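Local coordinates for protein AlyGC (Glaciecola chathamensis, PDB 5GKD) that probably cleaves the marine polysaccharide alginate by beta-elimination, as a calcium-binding lyase of polysaccharide lyase family 6, at residues 140-153 / 172-186. Residues are numbered along the deposited sequence; the frame is centred on the assembly and turned at random.
Sequences LVGKRNKGVTMAVR and GPRPILGSNGGETLR. With CA (calcium ion), chain E; PO4 (phosphate ion), chain G; PO4 (phosphate ion), chain H.
R174 reaches G147 and T149 with CG anti to its backbone N (chi1 172°) and the chain extended to NE, which carries the guanidinium to the carbonyls and hydroxyl of loop 143-149. R174 NH1 and NH2 both donate hydrogen bonds to G147 O (2.9 and 3.2 Å), which lies in the guanidinium plane; R174 NH1 also donates to T149 OG1 at 3.0 Å, tilted from that plane. K143 runs alongside, its CG over one guanidinium face, and bends at its end to bring NZ to the same G147 O (2.9 Å). K143 NZ lies 4.4 Å from R174 NH2, and its salt bridge to D123 probably eases the closeness of these positive charges. With an alanine at R174 three hydrogen bonds go, and the loop is likely to be held less firmly, K143 NZ remaining on G147 O. At G147 a CB would jam against the preceding carbonyl O and be crowded by K143 NZ. V148 CG2 packs crosswise on E183 CB at 3.6 Å, while CG1 lies over a face of the R186 guanidinium. E183 OE2 binds calcium at 2.6 Å, with N180, E212 and E214 completing the protein ligands. M150-L185 and A151-R186 pair in parallel, joining successive coils of the right-handed, pectate-lyase-like beta-helix beside its calcium site.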
ATOM      1  N   LEU A 140       9.292 -18.946 -22.191  1.00 18.88           N
ATOM      2  CA  LEU A 140       9.001 -18.210 -20.967  1.00 17.69           C
ATOM      3  C   LEU A 140       9.050 -16.717 -21.249  1.00 18.96           C
ATOM      4  O   LEU A 140      10.123 -16.172 -21.529  1.00 19.73           O
ATOM      5  CB  LEU A 140       9.996 -18.552 -19.863  1.00 16.26           C
ATOM      6  CG  LEU A 140      10.239 -20.045 -19.698  1.00 17.41           C
ATOM      7  CD1 LEU A 140      11.256 -20.304 -18.603  1.00 21.84           C
ATOM      8  CD2 LEU A 140       8.909 -20.716 -19.383  1.00 17.93           C
ATOM      9  N   VAL A 141       7.915 -16.043 -21.103  1.00 16.65           N
ATOM     10  CA  VAL A 141       7.842 -14.628 -21.423  1.00 17.25           C
ATOM     11  C   VAL A 141       7.013 -13.891 -20.379  1.00 19.53           C
ATOM     12  O   VAL A 141       5.996 -14.396 -19.889  1.00 20.51           O
ATOM     13  CB  VAL A 141       7.274 -14.414 -22.843  1.00 18.45           C
ATOM     14  CG1 VAL A 141       5.865 -14.989 -22.944  1.00 15.42           C
ATOM     15  CG2 VAL A 141       7.323 -12.957 -23.207  1.00 17.28           C
ATOM     16  N   GLY A 142       7.466 -12.698 -20.024  1.00 18.98           N
ATOM     17  CA  GLY A 142       6.641 -11.765 -19.292  1.00 17.08           C
ATOM     18  C   GLY A 142       6.628 -11.864 -17.781  1.00 18.50           C
ATOM     19  O   GLY A 142       5.643 -11.452 -17.175  1.00 17.81           O
ATOM     20  N   LYS A 143       7.664 -12.385 -17.140  1.00 17.05           N
ATOM     21  CA  LYS A 143       7.662 -12.383 -15.678  1.00 19.18           C
ATOM     22  C   LYS A 143       7.875 -10.966 -15.164  1.00 20.15           C
ATOM     23  O   LYS A 143       8.887 -10.337 -15.477  1.00 19.40           O
ATOM     24  CB  LYS A 143       8.725 -13.321 -15.118  1.00 17.11           C
ATOM     25  CG  LYS A 143       8.667 -13.457 -13.601  1.00 17.73           C
ATOM     26  CD  LYS A 143       9.574 -14.590 -13.117  1.00 17.13           C
ATOM     27  CE  LYS A 143       9.237 -15.035 -11.674  1.00 18.55           C
ATOM     28  NZ  LYS A 143       9.476 -14.010 -10.603  1.00 18.92           N
ATOM     29  N   ARG A 144       6.919 -10.453 -14.381  1.00 23.01           N
ATOM     30  CA  ARG A 144       6.955  -9.056 -13.973  1.00 21.53           C
ATOM     31  C   ARG A 144       7.384  -8.855 -12.529  1.00 24.74           C
ATOM     32  O   ARG A 144       7.657  -7.718 -12.135  1.00 21.40           O
ATOM     33  CB  ARG A 144       5.590  -8.379 -14.158  1.00 22.83           C
ATOM     34  CG  ARG A 144       4.662  -8.982 -15.161  1.00 25.74           C
ATOM     35  CD  ARG A 144       5.054  -8.784 -16.619  1.00 24.92           C
ATOM     36  NE  ARG A 144       4.847  -7.457 -17.131  1.00 30.80           N
ATOM     37  CZ  ARG A 144       4.459  -7.172 -18.370  1.00 26.39           C
ATOM     38  NH1 ARG A 144       4.177  -8.121 -19.255  1.00 23.43           N
ATOM     39  NH2 ARG A 144       4.341  -5.915 -18.708  1.00 24.24           N
ATOM     40  N   ASN A 145       7.452  -9.911 -11.742  1.00 21.73           N
ATOM     41  CA  ASN A 145       7.627  -9.788 -10.309  1.00 20.72           C
ATOM     42  C   ASN A 145       9.015 -10.252  -9.906  1.00 20.93           C
ATOM     43  O   ASN A 145       9.727 -10.903 -10.664  1.00 20.93           O
ATOM     44  CB  ASN A 145       6.570 -10.606  -9.570  1.00 18.64           C
ATOM     45  CG  ASN A 145       6.751 -12.077  -9.769  1.00 22.13           C
ATOM     46  OD1 ASN A 145       6.913 -12.541 -10.900  1.00 20.92           O
ATOM     47  ND2 ASN A 145       6.743 -12.834  -8.663  1.00 20.34           N
ATOM     48  N   LYS A 146       9.379  -9.911  -8.683  1.00 18.43           N
ATOM     49  CA  LYS A 146      10.665 -10.300  -8.138  1.00 17.98           C
ATOM     50  C   LYS A 146      10.848 -11.820  -8.135  1.00 18.62           C
ATOM     51  O   LYS A 146       9.910 -12.596  -7.928  1.00 19.70           O
ATOM     52  CB  LYS A 146      10.806  -9.736  -6.727  1.00 18.64           C
ATOM     53  CG  LYS A 146      12.081 -10.156  -6.020  1.00 20.68           C
ATOM     54  CD  LYS A 146      12.614  -9.093  -5.112  1.00 21.20           C
ATOM     55  CE  LYS A 146      13.921  -9.521  -4.470  1.00 27.78           C
ATOM     56  NZ  LYS A 146      14.639  -8.342  -3.906  1.00 31.10           N
ATOM     57  N   GLY A 147      12.081 -12.244  -8.360  1.00 19.19           N
ATOM     58  CA  GLY A 147      12.353 -13.669  -8.376  1.00 18.53           C
ATOM     59  C   GLY A 147      12.882 -14.022  -9.750  1.00 22.89           C
ATOM     60  O   GLY A 147      12.352 -13.611 -10.783  1.00 19.27           O
ATOM     61  N   VAL A 148      13.965 -14.801  -9.750  1.00 22.62           N
ATOM     62  CA  VAL A 148      14.556 -15.269 -10.993  1.00 20.78           C
ATOM     63  C   VAL A 148      13.503 -16.037 -11.796  1.00 21.50           C
ATOM     64  O   VAL A 148      12.570 -16.630 -11.237  1.00 20.15           O
ATOM     65  CB  VAL A 148      15.800 -16.122 -10.672  1.00 20.00           C
ATOM     66  CG1 VAL A 148      15.412 -17.388  -9.969  1.00 21.55           C
ATOM     67  CG2 VAL A 148      16.625 -16.433 -11.949  1.00 22.55           C
ATOM     68  N   THR A 149      13.592 -15.950 -13.122  1.00 21.49           N
ATOM     69  CA  THR A 149      12.668 -16.726 -13.943  1.00 19.58           C
ATOM     70  C   THR A 149      12.958 -18.216 -13.805  1.00 18.27           C
ATOM     71  O   THR A 149      12.051 -19.022 -13.579  1.00 18.78           O
ATOM     72  CB  THR A 149      12.743 -16.278 -15.405  1.00 19.41           C
ATOM     73  OG1 THR A 149      12.507 -14.866 -15.478  1.00 20.56           O
ATOM     74  CG2 THR A 149      11.693 -16.996 -16.270  1.00 18.21           C
ATOM     75  N   MET A 150      14.224 -18.590 -13.874  1.00 17.90           N
ATOM     76  CA  MET A 150      14.619 -19.989 -13.808  1.00 17.87           C
ATOM     77  C   MET A 150      15.903 -20.126 -13.015  1.00 18.24           C
ATOM     78  O   MET A 150      16.842 -19.356 -13.218  1.00 18.06           O
ATOM     79  CB  MET A 150      14.838 -20.577 -15.191  1.00 17.22           C
ATOM     80  CG  MET A 150      15.339 -22.004 -15.148  1.00 16.92           C
ATOM     81  SD  MET A 150      15.378 -22.725 -16.780  1.00 19.78           S
ATOM     82  CE  MET A 150      15.705 -24.436 -16.365  1.00 15.61           C
ATOM     83  N   ALA A 151      15.945 -21.119 -12.131  1.00 17.93           N
ATOM     84  CA  ALA A 151      17.128 -21.362 -11.329  1.00 17.72           C
ATOM     85  C   ALA A 151      17.397 -22.861 -11.222  1.00 18.86           C
ATOM     86  O   ALA A 151      16.491 -23.686 -11.344  1.00 22.37           O
ATOM     87  CB  ALA A 151      16.984 -20.737  -9.936  1.00 18.13           C
ATOM     88  N   VAL A 152      18.663 -23.199 -11.020  1.00 18.57           N
ATOM     89  CA  VAL A 152      19.109 -24.537 -10.636  1.00 16.19           C
ATOM     90  C   VAL A 152      19.487 -24.465  -9.167  1.00 17.91           C
ATOM     91  O   VAL A 152      20.351 -23.665  -8.795  1.00 18.24           O
ATOM     92  CB  VAL A 152      20.317 -24.990 -11.473  1.00 18.71           C
ATOM     93  CG1 VAL A 152      20.956 -26.216 -10.857  1.00 17.39           C
ATOM     94  CG2 VAL A 152      19.923 -25.240 -12.907  1.00 18.52           C
ATOM     95  N   ARG A 153      18.837 -25.263  -8.333  1.00 20.42           N
ATOM     96  CA  ARG A 153      19.119 -25.288  -6.905  1.00 19.25           C
ATOM     97  C   ARG A 153      20.176 -26.330  -6.589  1.00 19.69           C
ATOM     98  O   ARG A 153      20.234 -27.386  -7.210  1.00 17.36           O
ATOM     99  CB  ARG A 153      17.874 -25.626  -6.079  1.00 21.47           C
ATOM    100  CG  ARG A 153      16.849 -24.554  -5.975  1.00 28.64           C
ATOM    101  CD  ARG A 153      17.304 -23.417  -5.084  1.00 28.98           C
ATOM    102  NE  ARG A 153      16.775 -23.448  -3.723  1.00 27.49           N
ATOM    103  CZ  ARG A 153      17.411 -22.880  -2.703  1.00 36.75           C
ATOM    104  NH1 ARG A 153      18.590 -22.302  -2.906  1.00 34.86           N
ATOM    105  NH2 ARG A 153      16.905 -22.900  -1.481  1.00 37.72           N
ATOM    106  N   GLY A 172      11.867 -15.052 -23.559  1.00 18.96           N
ATOM    107  CA  GLY A 172      11.304 -13.865 -24.137  1.00 17.45           C
ATOM    108  C   GLY A 172      11.417 -12.664 -23.227  1.00 18.25           C
ATOM    109  O   GLY A 172      11.960 -12.721 -22.130  1.00 20.17           O
ATOM    110  N   PRO A 173      10.883 -11.548 -23.702  1.00 16.82           N
ATOM    111  CA  PRO A 173      11.023 -10.270 -22.989  1.00 19.33           C
ATOM    112  C   PRO A 173      10.640 -10.333 -21.513  1.00 20.78           C
ATOM    113  O   PRO A 173       9.591 -10.853 -21.135  1.00 20.36           O
ATOM    114  CB  PRO A 173      10.089  -9.341 -23.771  1.00 17.01           C
ATOM    115  CG  PRO A 173      10.167  -9.872 -25.202  1.00 18.84           C
ATOM    116  CD  PRO A 173      10.304 -11.383 -25.054  1.00 18.60           C
ATOM    117  N   ARG A 174      11.517  -9.797 -20.673  1.00 19.91           N
ATOM    118  CA  ARG A 174      11.262  -9.643 -19.249  1.00 18.98           C
ATOM    119  C   ARG A 174      11.483  -8.176 -18.924  1.00 18.44           C
ATOM    120  O   ARG A 174      12.606  -7.684 -19.076  1.00 19.48           O
ATOM    121  CB  ARG A 174      12.167 -10.505 -18.371  1.00 18.79           C
ATOM    122  CG  ARG A 174      11.978 -10.129 -16.913  1.00 18.34           C
ATOM    123  CD  ARG A 174      12.539 -11.100 -15.919  1.00 19.10           C
ATOM    124  NE  ARG A 174      12.190 -10.635 -14.582  1.00 21.07           N
ATOM    125  CZ  ARG A 174      12.273 -11.357 -13.475  1.00 21.25           C
ATOM    126  NH1 ARG A 174      12.708 -12.606 -13.518  1.00 19.32           N
ATOM    127  NH2 ARG A 174      11.906 -10.815 -12.320  1.00 18.59           N
ATOM    128  N   PRO A 175      10.470  -7.452 -18.481  1.00 17.49           N
ATOM    129  CA  PRO A 175      10.642  -6.014 -18.264  1.00 19.68           C
ATOM    130  C   PRO A 175      11.478  -5.751 -17.020  1.00 19.22           C
ATOM    131  O   PRO A 175      11.749  -6.636 -16.206  1.00 18.78           O
ATOM    132  CB  PRO A 175       9.209  -5.488 -18.121  1.00 18.55           C
ATOM    133  CG  PRO A 175       8.424  -6.691 -17.623  1.00 21.88           C
ATOM    134  CD  PRO A 175       9.106  -7.916 -18.193  1.00 17.23           C
ATOM    135  N   ILE A 176      11.924  -4.499 -16.919  1.00 18.76           N
ATOM    136  CA  ILE A 176      12.695  -4.049 -15.769  1.00 16.23           C
ATOM    137  C   ILE A 176      11.917  -4.319 -14.490  1.00 20.69           C
ATOM    138  O   ILE A 176      10.717  -4.040 -14.395  1.00 21.38           O
ATOM    139  CB  ILE A 176      13.020  -2.556 -15.920  1.00 19.68           C
ATOM    140  CG1 ILE A 176      13.903  -2.321 -17.151  1.00 20.94           C
ATOM    141  CG2 ILE A 176      13.659  -2.005 -14.653  1.00 17.01           C
ATOM    142  CD1 ILE A 176      13.962  -0.858 -17.599  1.00 23.46           C
ATOM    143  N   LEU A 177      12.602  -4.867 -13.493  1.00 21.03           N
ATOM    144  CA  LEU A 177      11.961  -5.146 -12.216  1.00 17.47           C
ATOM    145  C   LEU A 177      11.889  -3.894 -11.356  1.00 19.97           C
ATOM    146  O   LEU A 177      10.852  -3.602 -10.754  1.00 19.83           O
ATOM    147  CB  LEU A 177      12.735  -6.236 -11.478  1.00 16.72           C
ATOM    148  CG  LEU A 177      12.112  -7.101 -10.383  1.00 22.94           C
ATOM    149  CD1 LEU A 177      13.121  -7.411  -9.280  1.00 18.33           C
ATOM    150  CD2 LEU A 177      10.811  -6.607  -9.829  1.00 20.42           C
ATOM    151  N   GLY A 178      12.987  -3.161 -11.270  1.00 17.12           N
ATOM    152  CA  GLY A 178      13.072  -2.041 -10.363  1.00 20.48           C
ATOM    153  C   GLY A 178      13.768  -2.336  -9.057  1.00 21.68           C
ATOM    154  O   GLY A 178      13.605  -1.568  -8.103  1.00 21.62           O
ATOM    155  N   SER A 179      14.525  -3.416  -8.985  1.00 22.25           N
ATOM    156  CA  SER A 179      15.347  -3.774  -7.838  1.00 20.45           C
ATOM    157  C   SER A 179      16.193  -4.968  -8.244  1.00 18.81           C
ATOM    158  O   SER A 179      16.093  -5.470  -9.368  1.00 19.79           O
ATOM    159  CB  SER A 179      14.514  -4.110  -6.602  1.00 24.43           C
ATOM    160  OG  SER A 179      14.139  -5.468  -6.591  1.00 23.07           O
ATOM    161  N   ASN A 180      17.015  -5.433  -7.313  1.00 19.74           N
ATOM    162  CA  ASN A 180      17.670  -6.717  -7.486  1.00 20.89           C
ATOM    163  C   ASN A 180      16.635  -7.844  -7.511  1.00 19.35           C
ATOM    164  O   ASN A 180      15.506  -7.701  -7.047  1.00 21.35           O
ATOM    165  CB  ASN A 180      18.691  -6.952  -6.374  1.00 19.39           C
ATOM    166  CG  ASN A 180      19.751  -7.987  -6.758  1.00 22.32           C
ATOM    167  OD1 ASN A 180      20.492  -8.472  -5.910  1.00 22.53           O
ATOM    168  ND2 ASN A 180      19.828  -8.308  -8.028  1.00 15.53           N
ATOM    169  N   GLY A 181      17.022  -8.965  -8.101  1.00 18.74           N
ATOM    170  CA  GLY A 181      16.180 -10.141  -8.154  1.00 19.85           C
ATOM    171  C   GLY A 181      15.403 -10.351  -9.432  1.00 19.69           C
ATOM    172  O   GLY A 181      14.379 -11.037  -9.397  1.00 20.30           O
ATOM    173  N   GLY A 182      15.856  -9.802 -10.557  1.00 19.14           N
ATOM    174  CA  GLY A 182      15.141  -9.967 -11.812  1.00 18.45           C
ATOM    175  C   GLY A 182      15.861 -10.812 -12.842  1.00 18.12           C
ATOM    176  O   GLY A 182      15.700 -10.602 -14.045  1.00 17.58           O
ATOM    177  N   GLU A 183      16.665 -11.764 -12.377  1.00 17.90           N
ATOM    178  CA  GLU A 183      17.492 -12.567 -13.270  1.00 19.31           C
ATOM    179  C   GLU A 183      16.629 -13.481 -14.133  1.00 20.13           C
ATOM    180  O   GLU A 183      15.544 -13.903 -13.738  1.00 21.27           O
ATOM    181  CB  GLU A 183      18.487 -13.409 -12.466  1.00 17.82           C
ATOM    182  CG  GLU A 183      19.436 -12.627 -11.581  1.00 18.66           C
ATOM    183  CD  GLU A 183      18.915 -12.438 -10.163  1.00 21.57           C
ATOM    184  OE1 GLU A 183      17.714 -12.636  -9.944  1.00 23.62           O
ATOM    185  OE2 GLU A 183      19.713 -12.111  -9.264  1.00 22.81           O
ATOM    186  N   THR A 184      17.117 -13.773 -15.331  1.00 17.64           N
ATOM    187  CA  THR A 184      16.452 -14.761 -16.162  1.00 16.29           C
ATOM    188  C   THR A 184      16.879 -16.175 -15.787  1.00 18.29           C
ATOM    189  O   THR A 184      16.032 -17.060 -15.675  1.00 15.94           O
ATOM    190  CB  THR A 184      16.718 -14.466 -17.642  1.00 19.64           C
ATOM    191  OG1 THR A 184      16.045 -13.253 -18.005  1.00 20.01           O
ATOM    192  CG2 THR A 184      16.201 -15.592 -18.530  1.00 16.97           C
ATOM    193  N   LEU A 185      18.172 -16.396 -15.542  1.00 18.33           N
ATOM    194  CA  LEU A 185      18.713 -17.713 -15.216  1.00 18.34           C
ATOM    195  C   LEU A 185      19.743 -17.551 -14.103  1.00 17.53           C
ATOM    196  O   LEU A 185      20.693 -16.784 -14.246  1.00 16.61           O
ATOM    197  CB  LEU A 185      19.357 -18.355 -16.458  1.00 18.32           C
ATOM    198  CG  LEU A 185      19.564 -19.870 -16.651  1.00 24.24           C
ATOM    199  CD1 LEU A 185      20.828 -20.164 -17.437  1.00 22.83           C
ATOM    200  CD2 LEU A 185      19.558 -20.655 -15.388  1.00 24.43           C
ATOM    201  N   ARG A 186      19.570 -18.273 -13.005  1.00 20.17           N
ATOM    202  CA  ARG A 186      20.541 -18.311 -11.919  1.00 16.51           C
ATOM    203  C   ARG A 186      20.978 -19.757 -11.696  1.00 19.04           C
ATOM    204  O   ARG A 186      20.136 -20.640 -11.533  1.00 19.76           O
ATOM    205  CB  ARG A 186      19.941 -17.747 -10.633  1.00 18.17           C
ATOM    206  CG  ARG A 186      20.880 -17.792  -9.436  1.00 19.30           C
ATOM    207  CD  ARG A 186      20.144 -17.407  -8.161  1.00 19.29           C
ATOM    208  NE  ARG A 186      19.420 -18.555  -7.629  1.00 19.59           N
ATOM    209  CZ  ARG A 186      18.290 -18.480  -6.929  1.00 19.50           C
ATOM    210  NH1 ARG A 186      17.746 -17.298  -6.663  1.00 21.59           N
ATOM    211  NH2 ARG A 186      17.705 -19.585  -6.499  1.00 15.84           N
TER
HETATM  212 CA    CA E 801      21.146  -9.964  -9.326  1.00 22.16          CA
HETATM  213  P   PO4 G 803      13.689 -24.052  -1.453  1.00 45.79           P
HETATM  214  O1  PO4 G 803      14.526 -24.891  -2.391  1.00 36.93           O
HETATM  215  O2  PO4 G 803      12.704 -24.895  -0.667  1.00 33.96           O
HETATM  216  O3  PO4 G 803      12.957 -23.025  -2.283  1.00 40.38           O
HETATM  217  O4  PO4 G 803      14.583 -23.356  -0.454  1.00 47.84           O
HETATM  218  P   PO4 H 804      23.380 -11.013  -6.756  1.00 22.26           P
HETATM  219  O1  PO4 H 804      23.877 -11.887  -7.876  1.00 23.75           O
HETATM  220  O2  PO4 H 804      21.991 -10.639  -7.095  1.00 20.24           O
HETATM  221  O3  PO4 H 804      24.292  -9.764  -6.622  1.00 27.41           O
HETATM  222  O4  PO4 H 804      23.284 -11.900  -5.537  1.00 17.43           O
HETATM  223  O   HOH W   1      12.089 -14.542 -20.352  1.00 18.18           O
HETATM  224  O   HOH W   2      10.661  -8.307 -14.297  1.00 19.08           O
HETATM  225  O   HOH W   3       8.259  -5.500 -14.099  1.00 22.32           O
HETATM  226  O   HOH W   4      13.881  -6.011  -3.442  1.00 29.19           O
HETATM  227  O   HOH W   5      13.138 -13.810 -17.962  1.00 18.94           O
HETATM  228  O   HOH W   6      19.700 -21.662  -7.102  1.00 21.66           O
HETATM  229  O   HOH W   7      22.810  -8.140  -8.992  1.00 20.52           O